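Phosphotriesterase, putative (Deinococcus radiodurans, PDB 4J35) probably hydrolyses lactones as a metal-dependent enzyme of the phosphotriesterase family, binding two divalent metal ions, here cobalt, and has been engineered toward organophosphate hydrolysis. Local coordinates at residues P197-D206 with T217-R228; E155-A163 with Q186-A195. The protein carries 7 engineered substitutions. All blocks are in the same frame, centred on the assembly; numbering follows the deposited sequence.

Both contacts belong to the beta/alpha barrel, at different depths. Contact 1 pairs two neighbouring parallel strands of the barrel wall, 200-202 and 223-226, and runs on into the loops that carry metal-binding His204; it is largely buried. Contact 2 lies farther out, between helices 153-169 and 183-192, and is only partly buried. The chemistry follows the place: backbone hydrogen bonds, a histidine-carboxylate pair and a stacked arginine in contact 1, apolar side chains with no hydrogen bond across in contact 2. They meet where helix 183-192 packs against strand 200-202, Gln186 OE1 lying 3.5 Å from Ile202 CG2.

Contact 1: residues P197-D206 with T217-R228; sequences PARIMIGHMD and TLRHGVSIAFDR. With CO (cobalt (II) ion), chain B.
Met201 pairs with Ser223 and Ile202 with Ile224 in a parallel ladder, held by hydrogen bonds from Ser223 N to Ile200 O, Ile202 N to Ser223 O and Ala225 N to Ile202 O. The tight part lies beyond the ladder. Asp227 OD1, close to the imidazole plane, accepts from His204 ND1 at 2.6 Å, whereas ND1 stands out of the carboxylate plane; OD2 takes the backbone N of His204 at 3.2 Å. With chi1 at 54°, Asp227 CG sits between its backbone N and carbonyl carbon, turning the carboxylate to both donors. His204 NE2 binds cobalt at 2.0 Å, and Arg228 covers one ring face, CD 3.8 Å from the centroid and the guanidinium stacked beyond, NE in a salt bridge to metal ligand Asp264. An alanine in place of Asp227 would probably leave ND1 without its acceptor and the metal-binding ring freer to turn. Asp206 OD2 receives Arg228 N and forms a salt bridge to Arg243.

At the other end Pro197, His220 and Gly221 form a looser, partly exposed side, Pro197 CB resting 3.5 Å from His220 O. A water is hydrogen-bonded to Pro197 O, Ile200 O and Ser223 OG, which Arg320 also reaches. Strands 200-202 and 223-226, joined through helix 211-218, form a beta-alpha-beta unit flanked by strands 173-174 and 259-261; helix 183-192 packs on Ile202, and helix 240-251 on Phe226.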
ATOM      1  N   PRO A 197      -5.769 -14.161   8.308  1.00 39.48           N
ATOM      2  CA  PRO A 197      -4.480 -13.974   7.622  1.00 49.52           C
ATOM      3  C   PRO A 197      -4.581 -13.961   6.096  1.00 49.22           C
ATOM      4  O   PRO A 197      -3.684 -13.444   5.433  1.00 42.28           O
ATOM      5  CB  PRO A 197      -3.644 -15.159   8.090  1.00 46.52           C
ATOM      6  CG  PRO A 197      -4.669 -16.196   8.579  1.00 46.26           C
ATOM      7  CD  PRO A 197      -5.827 -15.420   9.085  1.00 46.35           C
ATOM      8  N   ALA A 198      -5.666 -14.482   5.545  1.00 39.23           N
ATOM      9  CA  ALA A 198      -5.830 -14.513   4.087  1.00 48.78           C
ATOM     10  C   ALA A 198      -6.264 -13.145   3.554  1.00 38.27           C
ATOM     11  O   ALA A 198      -6.445 -12.969   2.338  1.00 38.72           O
ATOM     12  CB  ALA A 198      -6.842 -15.585   3.690  1.00 57.43           C
ATOM     13  N   ARG A 199      -6.414 -12.166   4.457  1.00 36.80           N
ATOM     14  CA  ARG A 199      -6.771 -10.815   4.073  1.00 37.31           C
ATOM     15  C   ARG A 199      -5.783  -9.802   4.652  1.00 28.85           C
ATOM     16  O   ARG A 199      -6.132  -8.674   4.862  1.00 33.03           O
ATOM     17  CB  ARG A 199      -8.186 -10.463   4.546  1.00 35.25           C
ATOM     18  CG  ARG A 199      -9.256 -11.463   4.118  1.00 42.58           C
ATOM     19  CD  ARG A 199      -9.687 -11.259   2.667  1.00 35.47           C
ATOM     20  NE  ARG A 199     -10.655 -10.166   2.539  1.00 38.92           N
ATOM     21  CZ  ARG A 199     -11.187  -9.779   1.388  1.00 34.76           C
ATOM     22  NH1 ARG A 199     -10.857 -10.412   0.265  1.00 40.98           N
ATOM     23  NH2 ARG A 199     -12.081  -8.811   1.373  1.00 39.88           N
ATOM     24  N   ILE A 200      -4.551 -10.223   4.896  1.00 32.48           N
ATOM     25  CA  ILE A 200      -3.554  -9.327   5.465  1.00 32.63           C
ATOM     26  C   ILE A 200      -2.339  -9.322   4.523  1.00 30.83           C
ATOM     27  O   ILE A 200      -1.852 -10.385   4.117  1.00 30.36           O
ATOM     28  CB  ILE A 200      -3.105  -9.821   6.845  1.00 42.15           C
ATOM     29  CG1 ILE A 200      -4.238  -9.592   7.862  1.00 39.69           C
ATOM     30  CG2 ILE A 200      -1.828  -9.129   7.267  1.00 36.40           C
ATOM     31  CD1 ILE A 200      -3.988 -10.231   9.207  1.00 30.19           C
ATOM     32  N   MET A 201      -1.877  -8.131   4.159  1.00 33.37           N
ATOM     33  CA  MET A 201      -0.683  -8.012   3.339  1.00 31.41           C
ATOM     34  C   MET A 201       0.325  -7.206   4.135  1.00 29.22           C
ATOM     35  O   MET A 201       0.125  -6.000   4.390  1.00 32.22           O
ATOM     36  CB  MET A 201      -0.979  -7.291   1.996  1.00 36.70           C
ATOM     37  CG  MET A 201       0.150  -7.413   1.051  1.00 35.00           C
ATOM     38  SD  MET A 201      -0.222  -6.605  -0.559  1.00 32.08           S
ATOM     39  CE  MET A 201       0.061  -4.913  -0.070  1.00 37.98           C
ATOM     40  N   ILE A 202       1.421  -7.838   4.529  1.00 32.03           N
ATOM     41  CA  ILE A 202       2.403  -7.108   5.310  1.00 28.72           C
ATOM     42  C   ILE A 202       3.292  -6.431   4.310  1.00 28.31           C
ATOM     43  O   ILE A 202       3.882  -7.100   3.457  1.00 31.36           O
ATOM     44  CB  ILE A 202       3.290  -8.003   6.146  1.00 35.23           C
ATOM     45  CG1 ILE A 202       2.423  -8.839   7.117  1.00 35.04           C
ATOM     46  CG2 ILE A 202       4.341  -7.184   6.891  1.00 28.99           C
ATOM     47  CD1 ILE A 202       1.554  -7.974   8.113  1.00 35.98           C
ATOM     48  N   GLY A 203       3.380  -5.121   4.415  1.00 29.16           N
ATOM     49  CA  GLY A 203       4.067  -4.354   3.388  1.00 31.23           C
ATOM     50  C   GLY A 203       5.531  -4.046   3.587  1.00 32.64           C
ATOM     51  O   GLY A 203       6.102  -4.232   4.653  1.00 35.12           O
ATOM     52  N   HIS A 204       6.125  -3.532   2.509  1.00 33.58           N
ATOM     53  CA  HIS A 204       7.522  -3.127   2.458  1.00 29.25           C
ATOM     54  C   HIS A 204       8.488  -4.218   2.921  1.00 32.53           C
ATOM     55  O   HIS A 204       9.560  -3.926   3.480  1.00 35.34           O
ATOM     56  CB  HIS A 204       7.737  -1.806   3.242  1.00 33.55           C
ATOM     57  CG  HIS A 204       6.803  -0.690   2.869  1.00 32.41           C
ATOM     58  ND1 HIS A 204       6.204  -0.583   1.630  1.00 32.84           N
ATOM     59  CD2 HIS A 204       6.370   0.377   3.580  1.00 30.25           C
ATOM     60  CE1 HIS A 204       5.455   0.513   1.596  1.00 28.29           C
ATOM     61  NE2 HIS A 204       5.530   1.106   2.772  1.00 30.75           N
ATOM     62  N   MET A 205       8.135  -5.468   2.643  1.00 34.44           N
ATOM     63  CA  MET A 205       8.952  -6.600   3.054  1.00 34.08           C
ATOM     64  C   MET A 205      10.175  -6.764   2.209  1.00 42.77           C
ATOM     65  O   MET A 205      11.072  -7.507   2.563  1.00 44.34           O
ATOM     66  CB  MET A 205       8.113  -7.881   3.100  1.00 37.69           C
ATOM     67  CG  MET A 205       7.120  -7.855   4.223  1.00 36.27           C
ATOM     68  SD  MET A 205       7.912  -8.166   5.853  1.00 38.67           S
ATOM     69  CE  MET A 205       8.617  -9.774   5.535  1.00 36.90           C
ATOM     70  N   ASP A 206      10.240  -6.032   1.094  1.00 31.73           N
ATOM     71  CA  ASP A 206      11.441  -6.026   0.302  1.00 37.38           C
ATOM     72  C   ASP A 206      12.537  -5.207   0.956  1.00 41.83           C
ATOM     73  O   ASP A 206      13.681  -5.228   0.522  1.00 45.11           O
ATOM     74  CB  ASP A 206      11.140  -5.504  -1.103  1.00 36.95           C
ATOM     75  CG  ASP A 206      10.329  -4.230  -1.115  1.00 42.08           C
ATOM     76  OD1 ASP A 206       9.593  -3.936  -0.157  1.00 35.04           O
ATOM     77  OD2 ASP A 206      10.421  -3.488  -2.123  1.00 37.43           O
ATOM     78  N   THR A 217       7.651 -14.272   8.804  1.00 39.24           N
ATOM     79  CA  THR A 217       6.392 -13.595   8.635  1.00 35.71           C
ATOM     80  C   THR A 217       5.345 -14.494   7.999  1.00 31.63           C
ATOM     81  O   THR A 217       4.169 -14.498   8.433  1.00 37.03           O
ATOM     82  CB  THR A 217       6.602 -12.292   7.716  1.00 30.98           C
ATOM     83  OG1 THR A 217       7.667 -11.517   8.258  1.00 37.51           O
ATOM     84  CG2 THR A 217       5.368 -11.448   7.713  1.00 34.19           C
ATOM     85  N   LEU A 218       5.775 -15.263   6.979  1.00 33.57           N
ATOM     86  CA  LEU A 218       4.878 -16.056   6.131  1.00 31.48           C
ATOM     87  C   LEU A 218       4.262 -17.189   6.958  1.00 42.53           C
ATOM     88  O   LEU A 218       3.190 -17.699   6.678  1.00 39.49           O
ATOM     89  CB  LEU A 218       5.624 -16.668   4.960  1.00 35.20           C
ATOM     90  CG  LEU A 218       5.851 -15.568   3.880  1.00 31.26           C
ATOM     91  CD1 LEU A 218       6.917 -16.006   2.933  1.00 39.58           C
ATOM     92  CD2 LEU A 218       4.531 -15.340   3.169  1.00 35.41           C
ATOM     93  N   ARG A 219       4.992 -17.543   7.980  1.00 32.33           N
ATOM     94  CA  ARG A 219       4.542 -18.549   8.960  1.00 56.37           C
ATOM     95  C   ARG A 219       3.137 -18.278   9.563  1.00 46.17           C
ATOM     96  O   ARG A 219       2.454 -19.206  10.019  1.00 39.63           O
ATOM     97  CB  ARG A 219       5.587 -18.603  10.073  1.00 44.05           C
ATOM     98  CG  ARG A 219       5.393 -19.664  11.094  1.00 70.84           C
ATOM     99  CD  ARG A 219       6.107 -20.927  10.648  1.00 78.04           C
ATOM    100  NE  ARG A 219       7.519 -20.925  11.037  1.00 90.26           N
ATOM    101  CZ  ARG A 219       8.026 -21.620  12.055  1.00 88.31           C
ATOM    102  NH1 ARG A 219       7.248 -22.402  12.802  1.00 77.96           N
ATOM    103  NH2 ARG A 219       9.325 -21.547  12.326  1.00 94.83           N
ATOM    104  N   HIS A 220       2.702 -17.012   9.571  1.00 38.33           N
ATOM    105  CA  HIS A 220       1.445 -16.627  10.205  1.00 31.84           C
ATOM    106  C   HIS A 220       0.282 -16.728   9.272  1.00 45.15           C
ATOM    107  O   HIS A 220      -0.855 -16.450   9.661  1.00 40.64           O
ATOM    108  CB  HIS A 220       1.561 -15.220  10.790  1.00 38.15           C
ATOM    109  CG  HIS A 220       2.505 -15.146  11.941  1.00 42.09           C
ATOM    110  ND1 HIS A 220       3.798 -14.697  11.814  1.00 40.10           N
ATOM    111  CD2 HIS A 220       2.369 -15.544  13.228  1.00 38.69           C
ATOM    112  CE1 HIS A 220       4.410 -14.777  12.981  1.00 40.27           C
ATOM    113  NE2 HIS A 220       3.566 -15.302  13.855  1.00 41.26           N
ATOM    114  N   GLY A 221       0.587 -17.117   8.031  1.00 34.89           N
ATOM    115  CA  GLY A 221      -0.419 -17.352   7.015  1.00 38.57           C
ATOM    116  C   GLY A 221      -0.745 -16.114   6.207  1.00 36.33           C
ATOM    117  O   GLY A 221      -1.629 -16.165   5.341  1.00 33.43           O
ATOM    118  N   VAL A 222      -0.087 -15.011   6.539  1.00 35.79           N
ATOM    119  CA  VAL A 222      -0.323 -13.752   5.855  1.00 33.45           C
ATOM    120  C   VAL A 222       0.408 -13.741   4.528  1.00 30.02           C
ATOM    121  O   VAL A 222       1.267 -14.576   4.242  1.00 32.00           O
ATOM    122  CB  VAL A 222       0.103 -12.493   6.691  1.00 29.77           C
ATOM    123  CG1 VAL A 222      -0.715 -12.404   8.025  1.00 33.20           C
ATOM    124  CG2 VAL A 222       1.631 -12.486   6.971  1.00 34.12           C
ATOM    125  N   SER A 223       0.063 -12.756   3.711  1.00 34.58           N
ATOM    126  CA  SER A 223       0.868 -12.486   2.536  1.00 38.05           C
ATOM    127  C   SER A 223       1.863 -11.333   2.767  1.00 30.77           C
ATOM    128  O   SER A 223       1.760 -10.566   3.730  1.00 29.79           O
ATOM    129  CB  SER A 223      -0.072 -12.154   1.401  1.00 29.38           C
ATOM    130  OG  SER A 223      -0.904 -13.252   1.105  1.00 41.85           O
ATOM    131  N   ILE A 224       2.844 -11.191   1.860  1.00 32.77           N
ATOM    132  CA  ILE A 224       3.840 -10.177   2.054  1.00 30.29           C
ATOM    133  C   ILE A 224       4.059  -9.538   0.713  1.00 29.20           C
ATOM    134  O   ILE A 224       3.940 -10.230  -0.291  1.00 32.54           O
ATOM    135  CB  ILE A 224       5.151 -10.753   2.604  1.00 30.32           C
ATOM    136  CG1 ILE A 224       5.738 -11.802   1.709  1.00 31.93           C
ATOM    137  CG2 ILE A 224       4.870 -11.404   3.976  1.00 34.52           C
ATOM    138  CD1 ILE A 224       7.208 -12.157   2.074  1.00 32.26           C
ATOM    139  N   ALA A 225       4.343  -8.248   0.753  1.00 30.08           N
ATOM    140  CA  ALA A 225       4.548  -7.495  -0.508  1.00 28.45           C
ATOM    141  C   ALA A 225       5.947  -6.959  -0.573  1.00 29.06           C
ATOM    142  O   ALA A 225       6.429  -6.309   0.355  1.00 33.05           O
ATOM    143  CB  ALA A 225       3.600  -6.370  -0.557  1.00 29.01           C
ATOM    144  N   PHE A 226       6.560  -7.173  -1.735  1.00 35.13           N
ATOM    145  CA  PHE A 226       7.768  -6.509  -2.149  1.00 33.36           C
ATOM    146  C   PHE A 226       7.205  -5.324  -2.920  1.00 31.07           C
ATOM    147  O   PHE A 226       6.944  -5.432  -4.129  1.00 32.80           O
ATOM    148  CB  PHE A 226       8.566  -7.459  -3.062  1.00 37.13           C
ATOM    149  CG  PHE A 226       9.264  -8.584  -2.317  1.00 36.37           C
ATOM    150  CD1 PHE A 226       8.553  -9.523  -1.599  1.00 38.20           C
ATOM    151  CD2 PHE A 226      10.644  -8.683  -2.355  1.00 39.20           C
ATOM    152  CE1 PHE A 226       9.211 -10.532  -0.945  1.00 36.38           C
ATOM    153  CE2 PHE A 226      11.300  -9.664  -1.706  1.00 42.74           C
ATOM    154  CZ  PHE A 226      10.587 -10.601  -0.979  1.00 39.52           C
ATOM    155  N   ASP A 227       6.924  -4.224  -2.214  1.00 31.29           N
ATOM    156  CA  ASP A 227       6.107  -3.195  -2.812  1.00 35.47           C
ATOM    157  C   ASP A 227       6.784  -1.832  -2.980  1.00 32.76           C
ATOM    158  O   ASP A 227       6.095  -0.843  -3.201  1.00 30.90           O
ATOM    159  CB  ASP A 227       4.797  -3.049  -2.065  1.00 31.62           C
ATOM    160  CG  ASP A 227       4.998  -2.807  -0.574  1.00 41.92           C
ATOM    161  OD1 ASP A 227       6.122  -2.463  -0.174  1.00 36.05           O
ATOM    162  OD2 ASP A 227       4.043  -3.006   0.202  1.00 33.32           O
ATOM    163  N   ARG A 228       8.110  -1.788  -2.882  1.00 33.66           N
ATOM    164  CA  ARG A 228       8.846  -0.553  -3.223  1.00 31.13           C
ATOM    165  C   ARG A 228       9.855  -0.843  -4.349  1.00 37.10           C
ATOM    166  O   ARG A 228      10.960  -0.279  -4.392  1.00 36.68           O
ATOM    167  CB  ARG A 228       9.538   0.020  -1.988  1.00 37.68           C
ATOM    168  CG  ARG A 228       8.642  -0.043  -0.741  1.00 38.65           C
ATOM    169  CD  ARG A 228       9.231   0.664   0.438  1.00 37.82           C
ATOM    170  NE  ARG A 228       8.991   2.095   0.374  1.00 42.45           N
ATOM    171  CZ  ARG A 228       9.430   2.964   1.275  1.00 70.50           C
ATOM    172  NH1 ARG A 228      10.095   2.538   2.349  1.00 65.20           N
ATOM    173  NH2 ARG A 228       9.182   4.260   1.111  1.00 64.02           N
TER
HETATM  174 CO    CO B 401       4.814   2.859   3.429  1.00 31.63          CO
HETATM  175  O   HOH W   1      -2.904 -12.624   2.966  1.00 39.08           O

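Contact 2: residues E155-A163 with Q186-A195; sequences EQLFFRAAA and QAELLTSLGA
Phe159 projects from helix 153-169 toward helix 183-192 and makes the largest single share of the contact. Leu189 CD2 approaches its ring obliquely, 3.7 Å from Phe159 CD2, and Leu190 CD2 comes to that same ring carbon at 3.8 Å, the side chains of Phe159 and Leu190 crossing at about a right angle. Leu189 gets there because its CG is anti to the backbone N (chi1 174°), which carries the branch across to the ring. Farther along, the small Ala163 lets the backbones come close: its CB touches Leu193 CB at 3.6 Å and Ala195 CB at 4.3 Å. Leu193 CD1 reaches back to lie beside Arg160 CG.

The polar side chains contribute mainly their carbon parts. Gln186 brings CG to the ring edge, 3.7 Å from Phe159 CE2, with its amide plane turned 58° from the ring; the amide itself is bonded to Ser146, Thr175 and the carbonyl of His176. Likewise Arg160 directs its NE to Glu117.

Backbone bonding shapes the end of helix 183-192: Ala195 N to Leu190 O and Gly194 N to Thr191 O form a Schellman motif, with Gly194 at positive phi, and the turn brings Ala195 round to Ala163. The short helix segments cross at -45°, their axes 9.7 Å apart. With no hydrogen bond between them, these two outer barrel helices are matched by shape and burial, while the Gln186 amide, Gln156 NE2 and Arg160 NE find partners outside the contact.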
ATOM      1  N   GLU A 155       0.757   3.209  18.007  1.00 40.60           N
ATOM      2  CA  GLU A 155       0.484   2.428  16.798  1.00 36.33           C
ATOM      3  C   GLU A 155      -0.432   1.234  17.106  1.00 38.31           C
ATOM      4  O   GLU A 155      -1.279   0.864  16.301  1.00 39.85           O
ATOM      5  CB  GLU A 155       1.804   1.983  16.187  1.00 33.94           C
ATOM      6  CG  GLU A 155       2.506   3.101  15.412  1.00 46.22           C
ATOM      7  CD  GLU A 155       4.015   2.933  15.351  1.00 48.12           C
ATOM      8  OE1 GLU A 155       4.511   1.862  15.758  1.00 48.34           O
ATOM      9  OE2 GLU A 155       4.704   3.866  14.875  1.00 49.56           O
ATOM     10  N   GLN A 156      -0.322   0.647  18.287  1.00 43.55           N
ATOM     11  CA  GLN A 156      -1.117  -0.539  18.552  1.00 40.92           C
ATOM     12  C   GLN A 156      -2.600  -0.228  18.671  1.00 42.19           C
ATOM     13  O   GLN A 156      -3.450  -1.084  18.442  1.00 40.94           O
ATOM     14  CB  GLN A 156      -0.594  -1.287  19.770  1.00 50.34           C
ATOM     15  CG  GLN A 156       0.747  -1.942  19.482  1.00 49.71           C
ATOM     16  CD  GLN A 156       1.128  -2.921  20.555  1.00 67.90           C
ATOM     17  OE1 GLN A 156       0.303  -3.728  20.986  1.00 56.59           O
ATOM     18  NE2 GLN A 156       2.374  -2.848  21.011  1.00 73.75           N
ATOM     19  N   LEU A 157      -2.913   1.013  18.996  1.00 36.83           N
ATOM     20  CA  LEU A 157      -4.303   1.428  19.045  1.00 40.10           C
ATOM     21  C   LEU A 157      -4.935   1.101  17.708  1.00 36.73           C
ATOM     22  O   LEU A 157      -6.051   0.601  17.664  1.00 37.67           O
ATOM     23  CB  LEU A 157      -4.399   2.938  19.301  1.00 37.31           C
ATOM     24  CG  LEU A 157      -3.812   3.400  20.648  1.00 44.29           C
ATOM     25  CD1 LEU A 157      -3.640   4.901  20.649  1.00 46.73           C
ATOM     26  CD2 LEU A 157      -4.695   2.981  21.791  1.00 48.03           C
ATOM     27  N   PHE A 158      -4.214   1.442  16.628  1.00 35.84           N
ATOM     28  CA  PHE A 158      -4.707   1.274  15.278  1.00 31.81           C
ATOM     29  C   PHE A 158      -4.760  -0.201  14.894  1.00 34.58           C
ATOM     30  O   PHE A 158      -5.715  -0.630  14.268  1.00 35.03           O
ATOM     31  CB  PHE A 158      -3.853   2.075  14.278  1.00 31.59           C
ATOM     32  CG  PHE A 158      -3.891   3.595  14.533  1.00 30.80           C
ATOM     33  CD1 PHE A 158      -3.058   4.181  15.473  1.00 35.36           C
ATOM     34  CD2 PHE A 158      -4.758   4.425  13.808  1.00 36.46           C
ATOM     35  CE1 PHE A 158      -3.104   5.585  15.710  1.00 37.08           C
ATOM     36  CE2 PHE A 158      -4.818   5.802  14.066  1.00 34.51           C
ATOM     37  CZ  PHE A 158      -3.976   6.375  15.003  1.00 35.00           C
ATOM     38  N   PHE A 159      -3.744  -0.973  15.275  1.00 35.86           N
ATOM     39  CA  PHE A 159      -3.773  -2.413  15.013  1.00 39.25           C
ATOM     40  C   PHE A 159      -4.997  -3.051  15.657  1.00 36.96           C
ATOM     41  O   PHE A 159      -5.659  -3.898  15.033  1.00 34.82           O
ATOM     42  CB  PHE A 159      -2.470  -3.108  15.472  1.00 34.49           C
ATOM     43  CG  PHE A 159      -1.315  -2.969  14.498  1.00 37.34           C
ATOM     44  CD1 PHE A 159      -0.739  -1.729  14.239  1.00 38.68           C
ATOM     45  CD2 PHE A 159      -0.798  -4.086  13.844  1.00 36.90           C
ATOM     46  CE1 PHE A 159       0.318  -1.585  13.349  1.00 38.92           C
ATOM     47  CE2 PHE A 159       0.264  -3.955  12.942  1.00 37.16           C
ATOM     48  CZ  PHE A 159       0.822  -2.713  12.692  1.00 43.31           C
ATOM     49  N   ARG A 160      -5.328  -2.669  16.893  1.00 37.52           N
ATOM     50  CA  ARG A 160      -6.453  -3.340  17.554  1.00 33.06           C
ATOM     51  C   ARG A 160      -7.767  -2.868  16.957  1.00 39.18           C
ATOM     52  O   ARG A 160      -8.676  -3.659  16.771  1.00 35.50           O
ATOM     53  CB  ARG A 160      -6.440  -3.126  19.106  1.00 34.90           C
ATOM     54  CG  ARG A 160      -5.208  -3.745  19.792  1.00 46.61           C
ATOM     55  CD  ARG A 160      -5.318  -3.759  21.334  1.00 45.75           C
ATOM     56  NE  ARG A 160      -5.256  -2.431  21.919  1.00 43.38           N
ATOM     57  CZ  ARG A 160      -4.136  -1.800  22.267  1.00 53.69           C
ATOM     58  NH1 ARG A 160      -2.950  -2.364  22.084  1.00 51.49           N
ATOM     59  NH2 ARG A 160      -4.200  -0.592  22.810  1.00 64.07           N
ATOM     60  N   ALA A 161      -7.863  -1.585  16.618  1.00 36.02           N
ATOM     61  CA  ALA A 161      -9.076  -1.095  15.953  1.00 36.56           C
ATOM     62  C   ALA A 161      -9.263  -1.758  14.575  1.00 36.74           C
ATOM     63  O   ALA A 161     -10.375  -2.139  14.214  1.00 32.93           O
ATOM     64  CB  ALA A 161      -9.038   0.398  15.807  1.00 35.65           C
ATOM     65  N   ALA A 162      -8.184  -1.870  13.797  1.00 32.62           N
ATOM     66  CA  ALA A 162      -8.262  -2.537  12.500  1.00 36.17           C
ATOM     67  C   ALA A 162      -8.673  -4.020  12.608  1.00 34.51           C
ATOM     68  O   ALA A 162      -9.470  -4.507  11.805  1.00 33.45           O
ATOM     69  CB  ALA A 162      -6.934  -2.423  11.779  1.00 39.65           C
ATOM     70  N   ALA A 163      -8.116  -4.747  13.573  1.00 43.34           N
ATOM     71  CA  ALA A 163      -8.437  -6.177  13.691  1.00 41.18           C
ATOM     72  C   ALA A 163      -9.939  -6.351  13.925  1.00 40.57           C
ATOM     73  O   ALA A 163     -10.587  -7.245  13.380  1.00 42.00           O
ATOM     74  CB  ALA A 163      -7.601  -6.835  14.793  1.00 36.64           C
ATOM     75  N   GLN A 186       4.079  -7.635  13.229  1.00 34.88           N
ATOM     76  CA  GLN A 186       2.783  -7.194  12.755  1.00 32.05           C
ATOM     77  C   GLN A 186       1.857  -8.391  12.504  1.00 30.04           C
ATOM     78  O   GLN A 186       0.652  -8.360  12.808  1.00 35.69           O
ATOM     79  CB  GLN A 186       2.975  -6.408  11.432  1.00 31.62           C
ATOM     80  CG  GLN A 186       3.531  -5.000  11.597  1.00 34.33           C
ATOM     81  CD  GLN A 186       3.486  -4.230  10.276  1.00 31.66           C
ATOM     82  OE1 GLN A 186       3.171  -4.810   9.241  1.00 36.61           O
ATOM     83  NE2 GLN A 186       3.811  -2.941  10.311  1.00 34.41           N
ATOM     84  N   ALA A 187       2.414  -9.421  11.866  1.00 35.04           N
ATOM     85  CA  ALA A 187       1.646 -10.554  11.401  1.00 38.29           C
ATOM     86  C   ALA A 187       1.188 -11.302  12.633  1.00 41.82           C
ATOM     87  O   ALA A 187       0.044 -11.712  12.741  1.00 37.79           O
ATOM     88  CB  ALA A 187       2.499 -11.468  10.492  1.00 32.46           C
ATOM     89  N   GLU A 188       2.089 -11.400  13.588  1.00 32.67           N
ATOM     90  CA  GLU A 188       1.762 -12.079  14.853  1.00 39.01           C
ATOM     91  C   GLU A 188       0.710 -11.329  15.677  1.00 35.24           C
ATOM     92  O   GLU A 188      -0.194 -11.951  16.261  1.00 37.58           O
ATOM     93  CB  GLU A 188       3.006 -12.207  15.686  1.00 35.40           C
ATOM     94  CG  GLU A 188       2.702 -12.842  17.040  1.00 45.71           C
ATOM     95  CD  GLU A 188       3.939 -12.956  17.861  1.00 64.14           C
ATOM     96  OE1 GLU A 188       4.635 -11.923  18.006  1.00 74.79           O
ATOM     97  OE2 GLU A 188       4.230 -14.074  18.328  1.00 68.97           O
ATOM     98  N   LEU A 189       0.832 -10.005  15.740  1.00 35.49           N
ATOM     99  CA  LEU A 189      -0.139  -9.183  16.458  1.00 33.55           C
ATOM    100  C   LEU A 189      -1.530  -9.251  15.810  1.00 43.21           C
ATOM    101  O   LEU A 189      -2.524  -9.537  16.468  1.00 36.12           O
ATOM    102  CB  LEU A 189       0.353  -7.736  16.570  1.00 36.29           C
ATOM    103  CG  LEU A 189      -0.616  -6.731  17.182  1.00 36.13           C
ATOM    104  CD1 LEU A 189      -1.080  -7.207  18.579  1.00 45.82           C
ATOM    105  CD2 LEU A 189       0.013  -5.339  17.283  1.00 36.16           C
ATOM    106  N   LEU A 190      -1.618  -8.987  14.518  1.00 36.15           N
ATOM    107  CA  LEU A 190      -2.907  -9.052  13.842  1.00 33.50           C
ATOM    108  C   LEU A 190      -3.563 -10.454  13.893  1.00 34.06           C
ATOM    109  O   LEU A 190      -4.776 -10.564  14.077  1.00 43.08           O
ATOM    110  CB  LEU A 190      -2.738  -8.623  12.367  1.00 30.64           C
ATOM    111  CG  LEU A 190      -2.478  -7.113  12.191  1.00 30.41           C
ATOM    112  CD1 LEU A 190      -2.049  -6.869  10.685  1.00 30.99           C
ATOM    113  CD2 LEU A 190      -3.672  -6.278  12.563  1.00 31.84           C
ATOM    114  N   THR A 191      -2.788 -11.510  13.694  1.00 32.63           N
ATOM    115  CA  THR A 191      -3.358 -12.864  13.779  1.00 37.84           C
ATOM    116  C   THR A 191      -3.811 -13.180  15.221  1.00 45.18           C
ATOM    117  O   THR A 191      -4.888 -13.752  15.417  1.00 45.47           O
ATOM    118  CB  THR A 191      -2.414 -13.989  13.263  1.00 33.35           C
ATOM    119  OG1 THR A 191      -1.124 -13.922  13.901  1.00 36.72           O
ATOM    120  CG2 THR A 191      -2.259 -13.889  11.733  1.00 36.28           C
ATOM    121  N   SER A 192      -3.006 -12.775  16.201  1.00 45.52           N
ATOM    122  CA  SER A 192      -3.329 -13.011  17.630  1.00 48.54           C
ATOM    123  C   SER A 192      -4.651 -12.335  18.001  1.00 48.10           C
ATOM    124  O   SER A 192      -5.360 -12.789  18.905  1.00 39.12           O
ATOM    125  CB  SER A 192      -2.213 -12.496  18.550  1.00 38.86           C
ATOM    126  OG  SER A 192      -2.186 -11.049  18.612  1.00 44.55           O
ATOM    127  N   LEU A 193      -4.975 -11.249  17.297  1.00 38.86           N
ATOM    128  CA  LEU A 193      -6.207 -10.478  17.515  1.00 33.97           C
ATOM    129  C   LEU A 193      -7.358 -11.049  16.692  1.00 34.75           C
ATOM    130  O   LEU A 193      -8.464 -10.494  16.678  1.00 42.32           O
ATOM    131  CB  LEU A 193      -5.995  -8.978  17.162  1.00 37.11           C
ATOM    132  CG  LEU A 193      -5.031  -8.165  18.036  1.00 35.60           C
ATOM    133  CD1 LEU A 193      -4.732  -6.795  17.409  1.00 38.31           C
ATOM    134  CD2 LEU A 193      -5.601  -7.978  19.467  1.00 42.55           C
ATOM    135  N   GLY A 194      -7.109 -12.182  16.030  1.00 37.48           N
ATOM    136  CA  GLY A 194      -8.135 -12.896  15.288  1.00 37.22           C
ATOM    137  C   GLY A 194      -8.410 -12.375  13.880  1.00 40.02           C
ATOM    138  O   GLY A 194      -9.422 -12.714  13.262  1.00 41.92           O
ATOM    139  N   ALA A 195      -7.541 -11.508  13.377  1.00 36.59           N
ATOM    140  CA  ALA A 195      -7.712 -11.049  12.005  1.00 36.09           C
ATOM    141  C   ALA A 195      -7.402 -12.185  11.036  1.00 36.03           C
ATOM    142  O   ALA A 195      -6.549 -13.041  11.324  1.00 36.89           O
ATOM    143  CB  ALA A 195      -6.821  -9.800  11.720  1.00 36.49           C
TER